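Side-chain contacts in alpha-1,6-mannanase (Bacteroides thetaiotaomicron, PDB 4V1S), which probably hydrolyses internal alpha-1,6-mannosidic linkages of mannans, as a glycoside hydrolase of family GH76 from a gut symbiont: residues 119-124 / 138-143; 125-130 / 165-170. One frame throughout, in Å; residues are numbered along the deposited sequence.

Contact 1: residues 119-124 / 138-143; sequences PNYKGI and PDRFYD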
ATOM      1  N   PRO A 119      -4.899 -21.949   3.860  1.00 12.50           N
ATOM      2  CA  PRO A 119      -4.287 -22.384   5.141  1.00 12.94           C
ATOM      3  C   PRO A 119      -3.077 -23.290   4.970  1.00 14.24           C
ATOM      4  O   PRO A 119      -2.342 -23.485   5.906  1.00 15.72           O
ATOM      5  CB  PRO A 119      -5.397 -23.165   5.816  1.00 17.31           C
ATOM      6  CG  PRO A 119      -6.235 -23.667   4.695  1.00 18.24           C
ATOM      7  CD  PRO A 119      -6.194 -22.601   3.633  1.00 15.13           C
ATOM      8  N   ASN A 120      -2.880 -23.840   3.777  1.00 12.70           N
ATOM      9  CA  ASN A 120      -1.753 -24.761   3.536  1.00 14.45           C
ATOM     10  C   ASN A 120      -1.702 -25.148   2.082  1.00 13.24           C
ATOM     11  O   ASN A 120      -2.404 -26.096   1.654  1.00 14.07           O
ATOM     12  CB  ASN A 120      -1.804 -26.065   4.372  1.00 14.34           C
ATOM     13  CG  ASN A 120      -0.656 -27.010   3.996  1.00 17.27           C
ATOM     14  OD1 ASN A 120       0.301 -26.581   3.325  1.00 16.90           O
ATOM     15  ND2 ASN A 120      -0.735 -28.255   4.386  1.00 16.88           N
ATOM     16  N   TYR A 121      -0.818 -24.486   1.339  1.00 15.27           N
ATOM     17  CA  TYR A 121      -0.511 -24.944   0.005  1.00 15.05           C
ATOM     18  C   TYR A 121       0.978 -25.220  -0.022  1.00 14.75           C
ATOM     19  O   TYR A 121       1.796 -24.347   0.325  1.00 18.21           O
ATOM     20  CB  TYR A 121      -0.947 -23.964  -1.072  1.00 15.07           C
ATOM     21  CG  TYR A 121      -0.453 -24.321  -2.449  1.00 13.70           C
ATOM     22  CD1 TYR A 121      -0.828 -25.529  -3.081  1.00 15.75           C
ATOM     23  CD2 TYR A 121       0.467 -23.521  -3.107  1.00 11.79           C
ATOM     24  CE1 TYR A 121      -0.377 -25.848  -4.354  1.00 18.62           C
ATOM     25  CE2 TYR A 121       0.928 -23.853  -4.391  1.00 15.04           C
ATOM     26  CZ  TYR A 121       0.534 -25.037  -4.982  1.00 14.88           C
ATOM     27  OH  TYR A 121       0.975 -25.406  -6.248  1.00 19.13           O
ATOM     28  N   LYS A 122       1.312 -26.467  -0.398  1.00 15.87           N
ATOM     29  CA  LYS A 122       2.700 -26.907  -0.428  1.00 20.45           C
ATOM     30  C   LYS A 122       3.484 -26.526   0.838  1.00 15.06           C
ATOM     31  O   LYS A 122       4.649 -26.144   0.768  1.00 19.41           O
ATOM     32  CB  LYS A 122       3.399 -26.435  -1.734  1.00 22.33           C
ATOM     33  CG  LYS A 122       3.176 -27.377  -2.918  1.00 25.89           C
ATOM     34  CD  LYS A 122       3.895 -26.997  -4.209  1.00 32.10           C
ATOM     35  CE  LYS A 122       3.761 -28.176  -5.199  1.00 33.66           C
ATOM     36  NZ  LYS A 122       4.121 -27.983  -6.641  1.00 24.44           N
ATOM     37  N   GLY A 123       2.836 -26.646   2.009  1.00 13.96           N
ATOM     38  CA  GLY A 123       3.484 -26.524   3.295  1.00 16.50           C
ATOM     39  C   GLY A 123       3.382 -25.209   4.041  1.00 15.89           C
ATOM     40  O   GLY A 123       3.916 -25.081   5.169  1.00 18.77           O
ATOM     41  N   ILE A 124       2.746 -24.212   3.422  1.00 15.32           N
ATOM     42  CA  ILE A 124       2.711 -22.903   4.013  1.00 14.97           C
ATOM     43  C   ILE A 124       1.398 -22.177   3.674  1.00 10.91           C
ATOM     44  O   ILE A 124       0.843 -22.294   2.578  1.00 12.95           O
ATOM     45  CB  ILE A 124       3.947 -22.031   3.645  1.00 14.75           C
ATOM     46  CG1 ILE A 124       4.023 -20.821   4.616  1.00 15.63           C
ATOM     47  CG2 ILE A 124       3.935 -21.685   2.157  1.00 16.45           C
ATOM     48  CD1 ILE A 124       5.292 -19.989   4.474  1.00 16.31           C
ATOM     49  N   PRO A 138      -3.709 -22.398  -5.202  1.00 16.68           N
ATOM     50  CA  PRO A 138      -3.774 -20.951  -5.249  1.00 14.11           C
ATOM     51  C   PRO A 138      -2.631 -20.340  -6.051  1.00 14.81           C
ATOM     52  O   PRO A 138      -1.608 -20.993  -6.268  1.00 16.88           O
ATOM     53  CB  PRO A 138      -3.625 -20.567  -3.775  1.00 14.68           C
ATOM     54  CG  PRO A 138      -2.594 -21.581  -3.296  1.00 18.19           C
ATOM     55  CD  PRO A 138      -2.944 -22.858  -4.030  1.00 17.06           C
ATOM     56  N   ASP A 139      -2.834 -19.109  -6.492  1.00 13.27           N
ATOM     57  CA  ASP A 139      -1.824 -18.312  -7.190  1.00 12.94           C
ATOM     58  C   ASP A 139      -1.426 -17.246  -6.190  1.00 13.79           C
ATOM     59  O   ASP A 139      -2.204 -16.323  -5.917  1.00 13.64           O
ATOM     60  CB  ASP A 139      -2.423 -17.717  -8.471  1.00 14.03           C
ATOM     61  CG  ASP A 139      -1.383 -17.228  -9.473  1.00 19.30           C
ATOM     62  OD1 ASP A 139      -0.163 -17.527  -9.354  1.00 21.49           O
ATOM     63  OD2 ASP A 139      -1.805 -16.533 -10.440  1.00 26.43           O
ATOM     64  N   ARG A 140      -0.230 -17.401  -5.609  1.00 12.44           N
ATOM     65  CA  ARG A 140       0.171 -16.523  -4.492  1.00 11.38           C
ATOM     66  C   ARG A 140       1.394 -15.682  -4.802  1.00 12.00           C
ATOM     67  O   ARG A 140       2.270 -16.124  -5.573  1.00 12.64           O
ATOM     68  CB  ARG A 140       0.375 -17.317  -3.212  1.00 11.77           C
ATOM     69  CG  ARG A 140      -0.835 -18.163  -2.830  1.00 13.00           C
ATOM     70  CD  ARG A 140      -0.755 -18.711  -1.431  1.00 12.07           C
ATOM     71  NE  ARG A 140       0.302 -19.725  -1.316  1.00 11.48           N
ATOM     72  CZ  ARG A 140       0.473 -20.501  -0.245  1.00 12.61           C
ATOM     73  NH1 ARG A 140      -0.333 -20.398   0.789  1.00 13.80           N
ATOM     74  NH2 ARG A 140       1.432 -21.415  -0.215  1.00 13.96           N
ATOM     75  N   PHE A 141       1.377 -14.458  -4.255  1.00 10.84           N
ATOM     76  CA  PHE A 141       2.354 -13.402  -4.513  1.00 13.00           C
ATOM     77  C   PHE A 141       2.928 -12.894  -3.222  1.00 11.30           C
ATOM     78  O   PHE A 141       2.196 -12.606  -2.284  1.00 11.74           O
ATOM     79  CB  PHE A 141       1.675 -12.265  -5.293  1.00 12.03           C
ATOM     80  CG  PHE A 141       1.207 -12.706  -6.659  1.00 15.15           C
ATOM     81  CD1 PHE A 141       0.020 -13.449  -6.795  1.00 13.53           C
ATOM     82  CD2 PHE A 141       1.959 -12.455  -7.773  1.00 14.19           C
ATOM     83  CE1 PHE A 141      -0.419 -13.866  -8.033  1.00 16.51           C
ATOM     84  CE2 PHE A 141       1.538 -12.907  -9.022  1.00 18.11           C
ATOM     85  CZ  PHE A 141       0.364 -13.627  -9.136  1.00 20.06           C
ATOM     86  N   TYR A 142       4.250 -12.783  -3.181  1.00 10.28           N
ATOM     87  CA  TYR A 142       4.899 -12.407  -1.938  1.00  9.74           C
ATOM     88  C   TYR A 142       4.610 -10.931  -1.639  1.00 10.62           C
ATOM     89  O   TYR A 142       4.480 -10.574  -0.475  1.00 11.64           O
ATOM     90  CB  TYR A 142       6.401 -12.734  -1.965  1.00  9.36           C
ATOM     91  CG  TYR A 142       6.665 -14.213  -2.142  1.00 11.67           C
ATOM     92  CD1 TYR A 142       6.449 -15.098  -1.104  1.00 12.59           C
ATOM     93  CD2 TYR A 142       7.080 -14.739  -3.362  1.00 11.93           C
ATOM     94  CE1 TYR A 142       6.675 -16.472  -1.262  1.00 11.25           C
ATOM     95  CE2 TYR A 142       7.297 -16.110  -3.515  1.00 13.24           C
ATOM     96  CZ  TYR A 142       7.098 -16.966  -2.449  1.00 12.22           C
ATOM     97  OH  TYR A 142       7.316 -18.330  -2.567  1.00 12.91           O
ATOM     98  N   ASP A 143       4.469 -10.102  -2.674  1.00 10.65           N
ATOM     99  CA  ASP A 143       4.123  -8.706  -2.461  1.00 10.03           C
ATOM    100  C   ASP A 143       2.702  -8.524  -1.916  1.00  9.53           C
ATOM    101  O   ASP A 143       2.512  -7.801  -0.943  1.00 10.14           O
ATOM    102  CB  ASP A 143       4.396  -7.815  -3.683  1.00 12.05           C
ATOM    103  CG  ASP A 143       3.588  -8.199  -4.908  1.00 11.68           C
ATOM    104  OD1 ASP A 143       3.118  -9.352  -4.993  1.00 14.17           O
ATOM    105  OD2 ASP A 143       3.440  -7.351  -5.822  1.00 16.61           O
TER
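Arg-140 reaches the carbonyl oxygen of Ile-124 end-on with two nitrogens: NH1 donates to Ile-124 O over 2.9 Å and NH2 donates to the same Ile-124 O over 3.0 Å. The oxygen lies in the guanidinium plane, whereas both donors approach from outside the plane of the carbonyl. One face of the guanidinium rests against Tyr-121, whose CB is 3.6 Å from Arg-140 NH2. The Tyr-121 ring in turn receives Pro-138 over one face, with Pro-138 CD 3.5 Å from the ring centroid and 20° off its normal, a CH-pi contact; Lys-122 CG lies over the opposite face. Having CG anti to the backbone N (chi1 171°) carries this ring out over the proline. The residues of 119-124 belong to a beta hairpin of strands 117-121 and 124-127, closed by a type I' turn from Tyr-121 to Ile-124. Ile-124 O also accepts from Tyr-121 N across the turn, so three N-H groups converge on one oxygen. Asn-120 OD1 braces the same turn as an Asx motif, accepting from Gly-123 N at 2.9 Å in the carbonyl plane. Arg-140 also has a charged partner: its NE forms a salt bridge with Glu-191 OE1. Were Arg-140 an alanine, Ile-124 O would probably keep just one of these three donors, the N-H of Tyr-121, and Glu-191 would lose this charged mate. Further out, Phe-174 of helix 162-177 touches both Ile-124 and Arg-140.

Contact 2: residues 125-130 / 165-170; sequences AGYATL and LEKAKG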
ATOM      1  N   ALA A 125       0.891 -21.482   4.674  1.00 12.69           N
ATOM      2  CA  ALA A 125      -0.312 -20.653   4.558  1.00 13.50           C
ATOM      3  C   ALA A 125       0.022 -19.273   3.999  1.00 11.30           C
ATOM      4  O   ALA A 125       1.120 -18.757   4.216  1.00 13.79           O
ATOM      5  CB  ALA A 125      -0.930 -20.484   5.948  1.00 13.02           C
ATOM      6  N   GLY A 126      -0.949 -18.663   3.328  1.00 10.31           N
ATOM      7  CA  GLY A 126      -0.757 -17.338   2.843  1.00  9.68           C
ATOM      8  C   GLY A 126      -1.945 -16.929   1.992  1.00 10.08           C
ATOM      9  O   GLY A 126      -2.736 -17.769   1.542  1.00 10.87           O
ATOM     10  N   TYR A 127      -2.091 -15.624   1.782  1.00 12.64           N
ATOM     11  CA  TYR A 127      -3.164 -15.126   0.932  1.00 10.22           C
ATOM     12  C   TYR A 127      -2.858 -15.365  -0.568  1.00 10.19           C
ATOM     13  O   TYR A 127      -1.725 -15.276  -0.982  1.00 11.44           O
ATOM     14  CB  TYR A 127      -3.374 -13.623   1.137  1.00  9.46           C
ATOM     15  CG  TYR A 127      -4.027 -13.253   2.456  1.00 10.02           C
ATOM     16  CD1 TYR A 127      -5.403 -13.404   2.652  1.00  9.68           C
ATOM     17  CD2 TYR A 127      -3.269 -12.789   3.523  1.00 11.29           C
ATOM     18  CE1 TYR A 127      -5.994 -13.133   3.895  1.00 11.96           C
ATOM     19  CE2 TYR A 127      -3.862 -12.474   4.745  1.00 11.49           C
ATOM     20  CZ  TYR A 127      -5.234 -12.645   4.927  1.00 11.03           C
ATOM     21  OH  TYR A 127      -5.796 -12.334   6.150  1.00 14.44           O
ATOM     22  N   ALA A 128      -3.923 -15.659  -1.306  1.00 10.12           N
ATOM     23  CA  ALA A 128      -3.945 -15.800  -2.779  1.00 10.53           C
ATOM     24  C   ALA A 128      -4.477 -14.546  -3.448  1.00 10.78           C
ATOM     25  O   ALA A 128      -5.177 -13.722  -2.820  1.00 11.62           O
ATOM     26  CB  ALA A 128      -4.746 -17.023  -3.175  1.00 11.72           C
ATOM     27  N   THR A 129      -4.194 -14.447  -4.749  1.00 11.57           N
ATOM     28  CA  THR A 129      -4.602 -13.305  -5.513  1.00 11.95           C
ATOM     29  C   THR A 129      -6.118 -13.301  -5.768  1.00 12.50           C
ATOM     30  O   THR A 129      -6.728 -12.244  -5.926  1.00 12.84           O
ATOM     31  CB  THR A 129      -3.830 -13.217  -6.834  1.00 12.44           C
ATOM     32  OG1 THR A 129      -3.863 -11.868  -7.306  1.00 12.79           O
ATOM     33  CG2 THR A 129      -4.319 -14.215  -7.859  1.00 15.30           C
ATOM     34  N   LEU A 130      -6.713 -14.483  -5.786  1.00 12.99           N
ATOM     35  CA  LEU A 130      -8.155 -14.651  -5.933  1.00 12.09           C
ATOM     36  C   LEU A 130      -8.688 -15.556  -4.822  1.00 12.63           C
ATOM     37  O   LEU A 130      -7.929 -16.243  -4.149  1.00 13.38           O
ATOM     38  CB  LEU A 130      -8.451 -15.269  -7.303  1.00 14.15           C
ATOM     39  CG  LEU A 130      -8.345 -14.352  -8.528  1.00 16.49           C
ATOM     40  CD1 LEU A 130      -8.292 -15.150  -9.816  1.00 18.99           C
ATOM     41  CD2 LEU A 130      -9.482 -13.336  -8.568  1.00 17.29           C
ATOM     42  N   LEU A 165      -4.051  -9.733  14.103  1.00 13.35           N
ATOM     43  CA  LEU A 165      -2.614  -9.909  14.301  1.00 13.89           C
ATOM     44  C   LEU A 165      -2.134 -11.311  13.870  1.00 12.40           C
ATOM     45  O   LEU A 165      -1.059 -11.441  13.309  1.00 13.61           O
ATOM     46  CB  LEU A 165      -2.265  -9.648  15.768  1.00 17.10           C
ATOM     47  CG  LEU A 165      -0.769  -9.684  16.062  1.00 21.78           C
ATOM     48  CD1 LEU A 165      -0.023  -8.599  15.275  1.00 25.18           C
ATOM     49  CD2 LEU A 165      -0.519  -9.559  17.546  1.00 26.34           C
ATOM     50  N   GLU A 166      -2.937 -12.332  14.129  1.00 13.51           N
ATOM     51  CA  GLU A 166      -2.603 -13.692  13.720  1.00 15.30           C
ATOM     52  C   GLU A 166      -2.392 -13.749  12.203  1.00 12.08           C
ATOM     53  O   GLU A 166      -1.418 -14.314  11.712  1.00 13.56           O
ATOM     54  CB  GLU A 166      -3.709 -14.650  14.152  1.00 18.53           C
ATOM     55  CG  GLU A 166      -3.576 -16.086  13.710  1.00 27.51           C
ATOM     56  CD  GLU A 166      -4.637 -16.986  14.351  1.00 43.00           C
ATOM     57  OE1 GLU A 166      -5.553 -16.467  15.048  1.00 56.19           O
ATOM     58  OE2 GLU A 166      -4.552 -18.217  14.159  1.00 62.40           O
ATOM     59  N   LYS A 167      -3.311 -13.139  11.457  1.00 12.03           N
ATOM     60  CA  LYS A 167      -3.194 -13.142   9.999  1.00 11.92           C
ATOM     61  C   LYS A 167      -2.067 -12.201   9.540  1.00 11.19           C
ATOM     62  O   LYS A 167      -1.438 -12.475   8.525  1.00 11.82           O
ATOM     63  CB  LYS A 167      -4.508 -12.810   9.308  1.00 14.21           C
ATOM     64  CG  LYS A 167      -5.541 -13.916   9.402  1.00 16.17           C
ATOM     65  CD  LYS A 167      -5.202 -15.087   8.515  1.00 17.35           C
ATOM     66  CE  LYS A 167      -6.281 -16.152   8.531  1.00 17.94           C
ATOM     67  NZ  LYS A 167      -6.470 -16.807   9.847  1.00 25.78           N
ATOM     68  N   ALA A 168      -1.831 -11.080  10.232  1.00 11.11           N
ATOM     69  CA  ALA A 168      -0.672 -10.233   9.890  1.00 11.92           C
ATOM     70  C   ALA A 168       0.616 -11.040   9.959  1.00 11.37           C
ATOM     71  O   ALA A 168       1.453 -10.983   9.062  1.00 12.39           O
ATOM     72  CB  ALA A 168      -0.566  -9.037  10.799  1.00 13.06           C
ATOM     73  N   LYS A 169       0.779 -11.783  11.045  1.00 12.96           N
ATOM     74  CA  LYS A 169       1.957 -12.607  11.229  1.00 12.63           C
ATOM     75  C   LYS A 169       2.070 -13.686  10.154  1.00 12.21           C
ATOM     76  O   LYS A 169       3.170 -13.958   9.627  1.00 14.78           O
ATOM     77  CB  LYS A 169       1.954 -13.250  12.625  1.00 14.46           C
ATOM     78  CG  LYS A 169       2.225 -12.263  13.727  1.00 17.07           C
ATOM     79  CD  LYS A 169       2.017 -12.968  15.059  1.00 20.61           C
ATOM     80  CE  LYS A 169       2.233 -12.070  16.241  1.00 23.68           C
ATOM     81  NZ  LYS A 169       1.894 -12.778  17.514  1.00 29.48           N
ATOM     82  N   GLY A 170       0.932 -14.299   9.820  1.00 11.56           N
ATOM     83  CA  GLY A 170       0.922 -15.348   8.833  1.00 13.32           C
ATOM     84  C   GLY A 170       1.207 -14.840   7.442  1.00 12.66           C
ATOM     85  O   GLY A 170       1.963 -15.445   6.699  1.00 12.32           O
TER
HETATM   86  O   HOH W   1       2.234 -18.207   6.547  1.00 18.57           O
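The second strand of the two-stranded hairpin, 124-127, runs beside helix 162-177, one of the helices of what is probably the (alpha/alpha)6 barrel expected for family GH76; the meeting is made by Tyr-127 with Lys-167 and by one water between main chains. The tyrosine brings its hydroxyl end to the root of the lysine: Tyr-127 OH is 3.4 Å from Lys-167 CB and 3.6 Å from Lys-167 CG, a contact with methylenes that forms no hydrogen bond. The two side chains stand at about a right angle. Lys-167 sets out toward the strand, then bends at chi2 (-73°) and again at chi4, which carries its ammonium end away from the strand while the methylene stem stays beside the phenol oxygen. Further along the helix the backbones come near each other at Gly-170, whose carbonyl oxygen is 4.2 Å from Ala-125 O. Two acceptors cannot bond directly, and a water bridges them by donating to both, at 2.6 Å from Ala-125 O and 2.8 Å from Gly-170 O. The other hairpin strand, 117-121, supplies Trp-117, which meets the Tyr-127 ring edge-to-face and takes Lys-167 in a cation-pi contact. Two further helices pack about the pair: helix 142-159 meets both side chains through Leu-152 and adds Thr-148 against the tyrosine, while Phe-110 and Asp-114 of helix 99-114 touch the lysine.

In the fold
Both contacts involve the hairpin of strands 117-121 and 124-127, and their centres lie about 9 Å apart. Each is partly buried. Contact 1 lies farther out, its centre about 20 Å from the chain's centre against about 15 Å for contact 2, and joins the hairpin's turn to the loop leading into helix 142-159; contact 2 joins the second strand to helix 162-177 itself. Their chemistry differs accordingly: direct hydrogen bonds from a guanidinium to a backbone carbonyl and a proline on an aromatic face in 119-124 / 138-143, against methylene packing and a bridging water in 125-130 / 165-170. A probable backbone hydrogen bond, Thr-129 N to Asp-139 O at 3.0 Å, ties them together.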